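Local coordinates for putative flavoprotein decarboxylase (PDB 6JLS) that binds flavin mononucleotide and, as an FMN-dependent cysteine decarboxylase, takes part in the biosynthesis of thioviridamide, at residues R88-S93 with T119-A124; S26-A31 with A132-P137. One frame throughout, in Å; residues are numbered along the deposited sequence.

Interaction 1 (R88-S93 with T119-A124); sequences RIAAES and TQIVMA. With FMN (flavin mononucleotide), chain B.
Ala90 and Ile121 bring two helices of a Rossmann-like flavoprotein fold, 85-91 and 117-124, within 5.3 Å measured CA to CA, and the pair illustrates how a small residue lets helices come close. The methyl of Ala90 points toward helix 117-124 and makes its nearest approach to a backbone atom, the carbonyl O of Ile121, at 3.5 Å. Two side-chain carbons lie somewhat farther off: the CB of Ala124, one turn further along, is 4.0 Å from Ala90 CB, and Ile121 CG2 is 4.2 Å from the same methyl. Ile121 sets its CG1 anti to the carbonyl carbon (chi1 -79°); this leaves CG2 as the branch that meets Ala90, while the residue also packs on Ala50 of strand 46-51. The contact is small and rests on van der Waals packing.

Just beyond helix 85-91, Ser93 folds back, its OG donating to the carbonyl O of Ile89 and also pairing with Thr20 OG1. Met123 and Ala124 pack against a second subunit, which places this helix pair beside a subunit boundary.

Gln120, on the neighbouring face of helix 117-124, reaches an FMN whose other partners include Thr52, Thr102 and Ala103 of the second subunit. Its chain is extended beyond CG and lays the amide along the ribityl chain: OE1, which is hydrogen-bonded to His86 NE2, comes within 3.3 Å of FMN C1', and NE2 approaches FMN C3' at 3.2 Å.

Interaction 2 (S26-A31 with A132-P137); sequences SVSSVA and APVMNP. With FMN (flavin mononucleotide), chain C.
The flavin pocket at the C-terminal ends of the strands of the parallel sheet brings together the turn 26-31, which follows strand 18-23, and the segment 132-137, which leaves strand 129-133. Val134 is the meeting point. Its CG1, anti to the backbone N (chi1 177°), faces two serine hydroxyls that approach it from the same side, and stands 3.8 Å from the OG of Ser26 and equally far from the OG of Ser28. The contact is one of van der Waals packing. Val134 also touches Pro100 of strand 95-101, and its backbone pairs with Ala101, which ties this end of the segment to the sheet.

Ser26 illustrates how one short turn can present a side chain to a cofactor. Its OG accepts from the backbone N of Ser28 at 3.2 Å, an ST turn that restrains the hydroxyl beside the isoalloxazine, where it lies 3.0 Å from FMN O4. The carbonyl of the same residue is gripped twice, by Ser29 N and by Ser29 OG; the latter comes in nearly along the C=O axis at 2.7 Å, at a C=O...donor angle of 166°, and is also hydrogen-bonded to a second carbonyl, that of Ser24. The 3-10 turn 27-30 begins there.

In this Rossmann-like flavoprotein fold, the loops at the strand ends hold the flavin, and here 132-137 supplies a backbone group: FMN N3 donates to the carbonyl O of Val134 at 2.7 Å, with a nearly straight N-H...O angle of 174°. Beside this bond, Met135 puts its CB 3.8 Å from FMN N3, while its side chain packs on Ala103 and Leu106 of helix 103-110.

Interaction 1 is nested within the 100-residue excursion that interaction 2 closes, and helix 117-124 is followed directly by strand 129-133, so the two contacts share neighbouring elements of one Rossmann-like fold. Their centres lie 22 Å apart, on opposite sides of the chain's centre, with nearest atoms about 10 Å from each other. Interaction 2 sits where two strands of the parallel sheet run out into flavin-binding loops; interaction 1 joins two helices that pack beside the sheet. Each lies near a different FMN: 26-31 and 132-137 line the chain's own pocket, whereas 119-124 reaches an FMN held largely by another subunit. The flavin sites are thus built across subunit boundaries of the twelve-chain assembly.

Interaction 1 (R88-S93 with T119-A124)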
loop_
_atom_site.group_PDB
_atom_site.type_symbol
_atom_site.label_atom_id
_atom_site.label_comp_id
_atom_site.label_asym_id
_atom_site.label_seq_id
_atom_site.Cartn_x
_atom_site.Cartn_y
_atom_site.Cartn_z
ATOM N N ARG A 88 -23.765 -22.668 8.006
ATOM C CA ARG A 88 -25.052 -22.486 8.662
ATOM C C ARG A 88 -26.140 -22.192 7.636
ATOM O O ARG A 88 -27.249 -22.726 7.726
ATOM C CB ARG A 88 -24.958 -21.361 9.688
ATOM C CG ARG A 88 -26.083 -21.342 10.723
ATOM C CD ARG A 88 -26.079 -20.044 11.541
ATOM N NE ARG A 88 -24.743 -19.695 12.032
ATOM C CZ ARG A 88 -24.000 -18.702 11.541
ATOM N NH1 ARG A 88 -24.466 -17.950 10.549
ATOM N NH2 ARG A 88 -22.792 -18.457 12.039
ATOM N N ILE A 89 -25.830 -21.366 6.638
ATOM C CA ILE A 89 -26.820 -21.003 5.626
ATOM C C ILE A 89 -27.145 -22.196 4.732
ATOM O O ILE A 89 -28.302 -22.400 4.343
ATOM C CB ILE A 89 -26.325 -19.787 4.813
ATOM C CG1 ILE A 89 -26.530 -18.506 5.616
ATOM C CG2 ILE A 89 -27.043 -19.695 3.481
ATOM C CD1 ILE A 89 -26.030 -17.269 4.924
ATOM N N ALA A 90 -26.141 -23.006 4.398
ATOM C CA ALA A 90 -26.425 -24.242 3.673
ATOM C C ALA A 90 -27.411 -25.110 4.443
ATOM O O ALA A 90 -28.396 -25.596 3.877
ATOM C CB ALA A 90 -25.136 -25.018 3.405
ATOM N N ALA A 91 -27.167 -25.298 5.744
ATOM C CA ALA A 91 -28.055 -26.125 6.558
ATOM C C ALA A 91 -29.469 -25.567 6.593
ATOM O O ALA A 91 -30.432 -26.334 6.529
ATOM C CB ALA A 91 -27.504 -26.255 7.978
ATOM N N GLU A 92 -29.610 -24.242 6.663
ATOM C CA GLU A 92 -30.899 -23.569 6.756
ATOM C C GLU A 92 -31.610 -23.419 5.416
ATOM O O GLU A 92 -32.687 -22.824 5.371
ATOM C CB GLU A 92 -30.703 -22.189 7.397
ATOM C CG GLU A 92 -30.099 -22.246 8.799
ATOM C CD GLU A 92 -29.732 -20.880 9.370
ATOM O OE1 GLU A 92 -29.886 -19.856 8.661
ATOM O OE2 GLU A 92 -29.285 -20.842 10.539
ATOM N N SER A 93 -31.056 -23.925 4.325
ATOM C CA SER A 93 -31.649 -23.695 3.014
ATOM C C SER A 93 -32.585 -24.830 2.635
ATOM O O SER A 93 -32.295 -25.999 2.897
ATOM C CB SER A 93 -30.559 -23.557 1.954
ATOM O OG SER A 93 -29.730 -22.447 2.221
ATOM N N THR A 119 -18.684 -23.349 -3.469
ATOM C CA THR A 119 -18.582 -24.806 -3.529
ATOM C C THR A 119 -18.753 -25.443 -2.157
ATOM O O THR A 119 -19.274 -26.561 -2.063
ATOM C CB THR A 119 -17.246 -25.234 -4.141
ATOM O OG1 THR A 119 -16.170 -24.543 -3.482
ATOM C CG2 THR A 119 -17.220 -24.925 -5.639
ATOM N N GLN A 120 -18.329 -24.758 -1.085
ATOM C CA GLN A 120 -18.548 -25.295 0.256
ATOM C C GLN A 120 -20.031 -25.318 0.611
ATOM O O GLN A 120 -20.505 -26.257 1.266
ATOM C CB GLN A 120 -17.776 -24.481 1.287
ATOM C CG GLN A 120 -16.291 -24.731 1.284
ATOM C CD GLN A 120 -15.568 -23.662 2.058
ATOM O OE1 GLN A 120 -15.945 -23.344 3.180
ATOM N NE2 GLN A 120 -14.552 -23.062 1.443
ATOM N N ILE A 121 -20.781 -24.291 0.190
ATOM C CA ILE A 121 -22.215 -24.275 0.458
ATOM C C ILE A 121 -22.902 -25.450 -0.230
ATOM O O ILE A 121 -23.733 -26.137 0.371
ATOM C CB ILE A 121 -22.825 -22.930 0.037
ATOM C CG1 ILE A 121 -22.549 -21.858 1.108
ATOM C CG2 ILE A 121 -24.330 -23.070 -0.180
ATOM C CD1 ILE A 121 -22.746 -20.414 0.603
ATOM N N VAL A 122 -22.571 -25.703 -1.494
ATOM C CA VAL A 122 -23.221 -26.789 -2.223
ATOM C C VAL A 122 -22.880 -28.126 -1.583
ATOM O O VAL A 122 -23.766 -28.943 -1.309
ATOM C CB VAL A 122 -22.831 -26.760 -3.715
ATOM C CG1 VAL A 122 -23.353 -28.030 -4.447
ATOM C CG2 VAL A 122 -23.370 -25.504 -4.377
ATOM N N MET A 123 -21.593 -28.363 -1.314
ATOM C CA MET A 123 -21.205 -29.662 -0.768
ATOM C C MET A 123 -21.690 -29.871 0.662
ATOM O O MET A 123 -21.749 -31.019 1.110
ATOM C CB MET A 123 -19.695 -29.847 -0.843
ATOM C CG MET A 123 -19.217 -30.096 -2.250
ATOM S SD MET A 123 -17.508 -30.630 -2.300
ATOM C CE MET A 123 -17.648 -32.200 -1.428
ATOM N N ALA A 124 -22.046 -28.805 1.386
ATOM C CA ALA A 124 -22.622 -28.938 2.718
ATOM C C ALA A 124 -24.138 -29.066 2.697
ATOM O O ALA A 124 -24.733 -29.424 3.718
ATOM C CB ALA A 124 -22.226 -27.739 3.596
HETATM N N1 FMN B . -13.265 -28.000 5.196
HETATM C C2 FMN B . -13.046 -29.331 5.472
HETATM O O2 FMN B . -12.891 -30.122 4.545
HETATM N N3 FMN B . -13.012 -29.774 6.778
HETATM C C4 FMN B . -13.193 -28.889 7.821
HETATM O O4 FMN B . -13.162 -29.278 8.991
HETATM C C4A FMN B . -13.412 -27.545 7.543
HETATM N N5 FMN B . -13.593 -26.649 8.579
HETATM C C5A FMN B . -13.815 -25.315 8.314
HETATM C C6 FMN B . -13.999 -24.440 9.378
HETATM C C7 FMN B . -14.220 -23.085 9.132
HETATM C C7M FMN B . -14.418 -22.157 10.303
HETATM C C8 FMN B . -14.258 -22.607 7.807
HETATM C C8M FMN B . -14.494 -21.145 7.535
HETATM C C9 FMN B . -14.074 -23.497 6.741
HETATM C C9A FMN B . -13.853 -24.855 6.996
HETATM N N10 FMN B . -13.670 -25.756 5.955
HETATM C C10 FMN B . -13.448 -27.097 6.225
HETATM C "C1'" FMN B . -13.686 -25.281 4.531
HETATM C "C2'" FMN B . -12.233 -25.162 4.042
HETATM O "O2'" FMN B . -11.492 -24.205 4.780
HETATM C "C3'" FMN B . -12.165 -24.819 2.560
HETATM O "O3'" FMN B . -12.629 -25.928 1.828
HETATM C "C4'" FMN B . -10.727 -24.469 2.181
HETATM O "O4'" FMN B . -10.604 -23.939 0.871
HETATM C "C5'" FMN B . -9.816 -25.679 2.324
HETATM O "O5'" FMN B . -8.561 -25.263 1.843
HETATM P P FMN B . -7.285 -26.226 1.890
HETATM O O1P FMN B . -7.746 -27.669 1.788
HETATM O O2P FMN B . -6.392 -25.913 0.708
HETATM O O3P FMN B . -6.558 -26.040 3.197
#

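Interaction 2 (S26-A31 with A132-P137)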
loop_
_atom_site.group_PDB
_atom_site.type_symbol
_atom_site.label_atom_id
_atom_site.label_comp_id
_atom_site.label_asym_id
_atom_site.label_seq_id
_atom_site.Cartn_x
_atom_site.Cartn_y
_atom_site.Cartn_z
ATOM N N SER A 26 -19.337 -16.196 -14.604
ATOM C CA SER A 26 -19.850 -16.058 -15.953
ATOM C C SER A 26 -20.527 -14.698 -16.069
ATOM O O SER A 26 -21.085 -14.188 -15.092
ATOM C CB SER A 26 -20.840 -17.178 -16.278
ATOM O OG SER A 26 -21.665 -16.829 -17.371
ATOM N N VAL A 27 -20.473 -14.094 -17.257
ATOM C CA VAL A 27 -21.093 -12.782 -17.371
ATOM C C VAL A 27 -22.596 -12.866 -17.103
ATOM O O VAL A 27 -23.191 -11.886 -16.638
ATOM C CB VAL A 27 -20.796 -12.119 -18.735
ATOM C CG1 VAL A 27 -21.613 -12.737 -19.837
ATOM C CG2 VAL A 27 -21.096 -10.624 -18.655
ATOM N N SER A 28 -23.215 -14.038 -17.326
ATOM C CA SER A 28 -24.631 -14.221 -17.010
ATOM C C SER A 28 -24.965 -13.901 -15.564
ATOM O O SER A 28 -26.132 -13.636 -15.260
ATOM C CB SER A 28 -25.069 -15.649 -17.296
ATOM O OG SER A 28 -24.952 -15.929 -18.670
ATOM N N SER A 29 -23.985 -13.921 -14.657
ATOM C CA SER A 29 -24.354 -13.633 -13.281
ATOM C C SER A 29 -24.685 -12.155 -13.048
ATOM O O SER A 29 -25.111 -11.815 -11.941
ATOM C CB SER A 29 -23.264 -14.135 -12.322
ATOM O OG SER A 29 -22.002 -13.584 -12.623
ATOM N N VAL A 30 -24.570 -11.282 -14.064
ATOM C CA VAL A 30 -25.092 -9.915 -13.927
ATOM C C VAL A 30 -26.599 -9.913 -13.744
ATOM O O VAL A 30 -27.164 -8.923 -13.269
ATOM C CB VAL A 30 -24.748 -9.004 -15.133
ATOM C CG1 VAL A 30 -23.275 -8.824 -15.265
ATOM C CG2 VAL A 30 -25.349 -9.550 -16.427
ATOM N N ALA A 31 -27.270 -10.984 -14.149
ATOM C CA ALA A 31 -28.692 -11.178 -13.922
ATOM C C ALA A 31 -29.022 -11.485 -12.470
ATOM O O ALA A 31 -30.210 -11.610 -12.143
ATOM C CB ALA A 31 -29.192 -12.313 -14.815
ATOM N N ALA A 132 -27.317 -24.637 -13.117
ATOM C CA ALA A 132 -27.571 -24.150 -14.476
ATOM C C ALA A 132 -26.237 -23.907 -15.184
ATOM O O ALA A 132 -25.669 -22.802 -15.095
ATOM C CB ALA A 132 -28.418 -22.878 -14.451
ATOM N N PRO A 133 -25.699 -24.913 -15.888
ATOM C CA PRO A 133 -24.433 -24.709 -16.606
ATOM C C PRO A 133 -24.565 -23.617 -17.653
ATOM O O PRO A 133 -25.586 -23.491 -18.333
ATOM C CB PRO A 133 -24.165 -26.071 -17.267
ATOM C CG PRO A 133 -25.017 -27.044 -16.535
ATOM C CD PRO A 133 -26.229 -26.270 -16.085
ATOM N N VAL A 134 -23.516 -22.811 -17.767
ATOM C CA VAL A 134 -23.414 -21.806 -18.817
ATOM C C VAL A 134 -21.971 -21.821 -19.288
ATOM O O VAL A 134 -21.051 -21.644 -18.479
ATOM C CB VAL A 134 -23.813 -20.397 -18.335
ATOM C CG1 VAL A 134 -23.627 -19.380 -19.444
ATOM C CG2 VAL A 134 -25.239 -20.378 -17.844
ATOM N N MET A 135 -21.770 -22.049 -20.580
ATOM C CA MET A 135 -20.441 -22.005 -21.171
ATOM C C MET A 135 -20.611 -22.064 -22.682
ATOM O O MET A 135 -21.695 -22.384 -23.189
ATOM C CB MET A 135 -19.557 -23.155 -20.666
ATOM C CG MET A 135 -20.126 -24.539 -20.987
ATOM S SD MET A 135 -19.399 -25.903 -20.061
ATOM C CE MET A 135 -20.153 -25.628 -18.451
ATOM N N ASN A 136 -19.538 -21.731 -23.398
ATOM C CA ASN A 136 -19.570 -21.874 -24.847
ATOM C C ASN A 136 -19.686 -23.352 -25.201
ATOM O O ASN A 136 -19.076 -24.197 -24.539
ATOM C CB ASN A 136 -18.321 -21.267 -25.495
ATOM C CG ASN A 136 -17.027 -21.737 -24.850
ATOM O OD1 ASN A 136 -16.932 -21.861 -23.627
ATOM N ND2 ASN A 136 -16.019 -21.993 -25.675
ATOM N N PRO A 137 -20.490 -23.704 -26.207
ATOM C CA PRO A 137 -20.622 -25.127 -26.567
ATOM C C PRO A 137 -19.313 -25.776 -27.025
ATOM O O PRO A 137 -19.271 -27.002 -27.151
ATOM C CB PRO A 137 -21.681 -25.110 -27.678
ATOM C CG PRO A 137 -22.496 -23.873 -27.383
ATOM C CD PRO A 137 -21.482 -22.864 -26.902
HETATM N N1 FMN C . -16.632 -19.776 -17.867
HETATM C C2 FMN C . -17.757 -20.566 -17.950
HETATM O O2 FMN C . -17.708 -21.730 -17.562
HETATM N N3 FMN C . -18.927 -20.055 -18.475
HETATM C C4 FMN C . -18.983 -18.750 -18.918
HETATM O O4 FMN C . -20.026 -18.287 -19.386
HETATM C C4A FMN C . -17.848 -17.953 -18.832
HETATM N N5 FMN C . -17.893 -16.644 -19.271
HETATM C C5A FMN C . -16.771 -15.845 -19.196
HETATM C C6 FMN C . -16.847 -14.535 -19.651
HETATM C C7 FMN C . -15.725 -13.710 -19.578
HETATM C C7M FMN C . -15.832 -12.292 -20.079
HETATM C C8 FMN C . -14.519 -14.205 -19.045
HETATM C C8M FMN C . -13.305 -13.318 -18.962
HETATM C C9 FMN C . -14.451 -15.529 -18.591
HETATM C C9A FMN C . -15.581 -16.351 -18.667
HETATM N N10 FMN C . -15.538 -17.667 -18.225
HETATM C C10 FMN C . -16.667 -18.467 -18.305
HETATM C "C1'" FMN C . -14.275 -18.225 -17.635
HETATM C "C2'" FMN C . -14.412 -18.223 -16.104
HETATM O "O2'" FMN C . -14.560 -16.915 -15.578
HETATM C "C3'" FMN C . -13.227 -18.905 -15.433
HETATM O "O3'" FMN C . -13.284 -20.280 -15.728
HETATM C "C4'" FMN C . -13.282 -18.660 -13.926
HETATM O "O4'" FMN C . -12.113 -19.083 -13.244
HETATM C "C5'" FMN C . -14.498 -19.335 -13.308
HETATM O "O5'" FMN C . -14.374 -19.135 -11.921
HETATM P P FMN C . -15.502 -19.630 -10.900
HETATM O O1P FMN C . -16.196 -20.851 -11.477
HETATM O O2P FMN C . -14.844 -20.013 -9.592
HETATM O O3P FMN C . -16.523 -18.538 -10.706
#